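Long-range contact in leucine aminopeptidase (Fimbriiglobus ruber, PDB 7D1B), which probably acts as a zinc-dependent glutaminyl cyclase of the M28 peptidase family, closing N-terminal glutamine of peptides into pyroglutamate: residues H130-P135 with L183-E188. Sequence-based numbering, arbitrary orientation.
Sequences HYDTRP and LFDGEE. With ZN (zinc ion), chain B.
The zinc site of this M28-family enzyme is built where the parallel neighbours 123-130 and 178-184 run out, and Asp132 and Glu188 tie the following loops together. The strand pairing ends with a backbone bond from Tyr131 N to Phe184 O (3.0 Å); beside it CB of Leu183 sits over the Tyr131 ring in a CH-pi contact. Asp132 reaches across with its carboxylate: OD2 takes the N-H of Glu188 on its syn lone pair (3.0 Å, 165° at the hydrogen), while OD1 is gripped from opposite faces of the carboxylate plane by Glu187 N (3.0 Å) and by ND1 of His130 (2.8 Å). The ND1 bond lies close to the ring plane and, with the hydrogen bond from NE2 to the zinc ligand Asp155, fixes the ring's rotation. OE1 of Glu187 stands over the centre of the His130 ring, 3.0 Å above its plane. The chain of Glu188 runs straight beyond CG (chi2 -180°), carrying OE2 to the zinc at 1.9 Å, alongside Asp155, His309 and a water. Glu188 OE1 receives NH2 of Arg134 on its anti side, tilted out of the carboxylate plane, in a salt bridge of 2.9 Å, the guanidinium edge-on and nearly perpendicular. A water accepts from Arg134 N and donates to Glu188 OE2. Replacing Asp132 with an alanine would probably leave the Glu187 and Glu188 amides without their acceptor and the His130 ring free to turn. Asp132 holds Glu188 directly through its amide and probably steadies Asp155 through His130, while Arg134 probably offsets negative charge at the metal.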
loop_
_atom_site.group_PDB
_atom_site.type_symbol
_atom_site.label_atom_id
_atom_site.label_comp_id
_atom_site.label_asym_id
_atom_site.label_seq_id
_atom_site.Cartn_x
_atom_site.Cartn_y
_atom_site.Cartn_z
ATOM N N HIS A 130 -3.649 -0.917 0.038
ATOM C CA HIS A 130 -4.989 -1.339 0.444
ATOM C C HIS A 130 -4.874 -2.297 1.623
ATOM O O HIS A 130 -3.796 -2.828 1.913
ATOM C CB HIS A 130 -5.826 -1.893 -0.725
ATOM C CG HIS A 130 -5.603 -3.344 -1.050
ATOM N ND1 HIS A 130 -6.561 -4.308 -0.805
ATOM C CD2 HIS A 130 -4.589 -3.980 -1.683
ATOM C CE1 HIS A 130 -6.130 -5.478 -1.250
ATOM N NE2 HIS A 130 -4.935 -5.308 -1.784
ATOM N N TYR A 131 -5.985 -2.501 2.334
ATOM C CA TYR A 131 -5.968 -3.461 3.427
ATOM C C TYR A 131 -7.234 -4.305 3.507
ATOM O O TYR A 131 -7.306 -5.183 4.369
ATOM C CB TYR A 131 -5.591 -2.836 4.786
ATOM C CG TYR A 131 -6.621 -1.978 5.505
ATOM C CD1 TYR A 131 -7.563 -1.197 4.834
ATOM C CD2 TYR A 131 -6.603 -1.917 6.881
ATOM C CE1 TYR A 131 -8.477 -0.401 5.542
ATOM C CE2 TYR A 131 -7.501 -1.135 7.588
ATOM C CZ TYR A 131 -8.438 -0.380 6.920
ATOM O OH TYR A 131 -9.313 0.383 7.661
ATOM N N ASP A 132 -8.220 -4.091 2.638
ATOM C CA ASP A 132 -9.271 -5.087 2.484
ATOM C C ASP A 132 -8.705 -6.292 1.746
ATOM O O ASP A 132 -7.744 -6.181 0.990
ATOM C CB ASP A 132 -10.466 -4.502 1.730
ATOM C CG ASP A 132 -10.133 -4.152 0.286
ATOM O OD1 ASP A 132 -9.124 -3.436 0.038
ATOM O OD2 ASP A 132 -10.902 -4.564 -0.613
ATOM N N THR A 133 -9.294 -7.458 1.963
ATOM C CA THR A 133 -8.888 -8.638 1.212
ATOM C C THR A 133 -9.997 -9.035 0.252
ATOM O O THR A 133 -11.190 -8.925 0.567
ATOM C CB THR A 133 -8.454 -9.805 2.109
ATOM O OG1 THR A 133 -9.534 -10.226 2.960
ATOM C CG2 THR A 133 -7.248 -9.412 2.966
ATOM N N ARG A 134 -9.601 -9.500 -0.920
ATOM C CA ARG A 134 -10.563 -9.876 -1.942
ATOM C C ARG A 134 -11.435 -11.023 -1.430
ATOM O O ARG A 134 -10.935 -11.931 -0.761
ATOM C CB ARG A 134 -9.805 -10.340 -3.177
ATOM C CG ARG A 134 -10.632 -10.365 -4.437
ATOM C CD ARG A 134 -9.774 -10.816 -5.619
ATOM N NE ARG A 134 -10.562 -10.900 -6.835
ATOM C CZ ARG A 134 -10.655 -9.962 -7.772
ATOM N NH1 ARG A 134 -11.461 -10.167 -8.813
ATOM N NH2 ARG A 134 -9.986 -8.819 -7.668
ATOM N N PRO A 135 -12.735 -11.029 -1.734
ATOM C CA PRO A 135 -13.595 -12.077 -1.163
ATOM C C PRO A 135 -13.215 -13.481 -1.583
ATOM O O PRO A 135 -13.471 -14.422 -0.823
ATOM C CB PRO A 135 -15.004 -11.678 -1.628
ATOM C CG PRO A 135 -14.915 -10.161 -1.729
ATOM C CD PRO A 135 -13.527 -9.925 -2.309
ATOM N N LEU A 183 -4.087 3.552 4.623
ATOM C CA LEU A 183 -4.607 2.224 4.319
ATOM C C LEU A 183 -5.986 2.384 3.692
ATOM O O LEU A 183 -6.923 2.891 4.336
ATOM C CB LEU A 183 -4.668 1.380 5.587
ATOM C CG LEU A 183 -3.250 1.022 6.051
ATOM C CD1 LEU A 183 -3.260 0.669 7.513
ATOM C CD2 LEU A 183 -2.697 -0.094 5.204
ATOM N N PHE A 184 -6.099 1.985 2.425
ATOM C CA PHE A 184 -7.347 2.106 1.676
ATOM C C PHE A 184 -8.218 0.875 1.868
ATOM O O PHE A 184 -7.787 -0.256 1.607
ATOM C CB PHE A 184 -7.075 2.241 0.184
ATOM C CG PHE A 184 -6.234 3.433 -0.192
ATOM C CD1 PHE A 184 -6.613 4.735 0.148
ATOM C CD2 PHE A 184 -5.057 3.253 -0.913
ATOM C CE1 PHE A 184 -5.828 5.821 -0.232
ATOM C CE2 PHE A 184 -4.283 4.337 -1.296
ATOM C CZ PHE A 184 -4.666 5.613 -0.952
ATOM N N ASP A 185 -9.464 1.098 2.281
ATOM C CA ASP A 185 -10.456 0.041 2.240
ATOM C C ASP A 185 -10.979 -0.123 0.810
ATOM O O ASP A 185 -10.780 0.732 -0.063
ATOM C CB ASP A 185 -11.606 0.405 3.180
ATOM C CG ASP A 185 -12.365 -0.807 3.734
ATOM O OD1 ASP A 185 -12.242 -1.947 3.210
ATOM O OD2 ASP A 185 -13.098 -0.601 4.733
ATOM N N GLY A 186 -11.659 -1.237 0.577
ATOM C CA GLY A 186 -12.483 -1.379 -0.608
ATOM C C GLY A 186 -11.736 -1.275 -1.918
ATOM O O GLY A 186 -12.316 -0.853 -2.927
ATOM N N GLU A 187 -10.460 -1.678 -1.950
ATOM C CA GLU A 187 -9.789 -1.727 -3.243
ATOM C C GLU A 187 -10.394 -2.806 -4.127
ATOM O O GLU A 187 -10.550 -2.604 -5.332
ATOM C CB GLU A 187 -8.291 -1.962 -3.103
ATOM C CG GLU A 187 -7.565 -1.829 -4.443
ATOM C CD GLU A 187 -6.970 -3.092 -4.917
ATOM O OE1 GLU A 187 -6.639 -3.969 -4.096
ATOM O OE2 GLU A 187 -6.834 -3.204 -6.147
ATOM N N GLU A 188 -10.706 -3.967 -3.557
ATOM C CA GLU A 188 -11.163 -5.089 -4.365
ATOM C C GLU A 188 -12.179 -5.927 -3.589
ATOM O O GLU A 188 -12.026 -7.140 -3.386
ATOM C CB GLU A 188 -10.000 -5.879 -4.963
ATOM C CG GLU A 188 -9.015 -6.456 -3.985
ATOM C CD GLU A 188 -7.915 -7.205 -4.724
ATOM O OE1 GLU A 188 -8.076 -7.468 -5.958
ATOM O OE2 GLU A 188 -6.860 -7.522 -4.112
HETATM ZN ZN ZN B . -5.570 -8.386 -5.292
HETATM O O HOH W 1 -6.935 -8.781 -1.611
HETATM O O HOH W 2 -4.418 -7.306 -6.687
#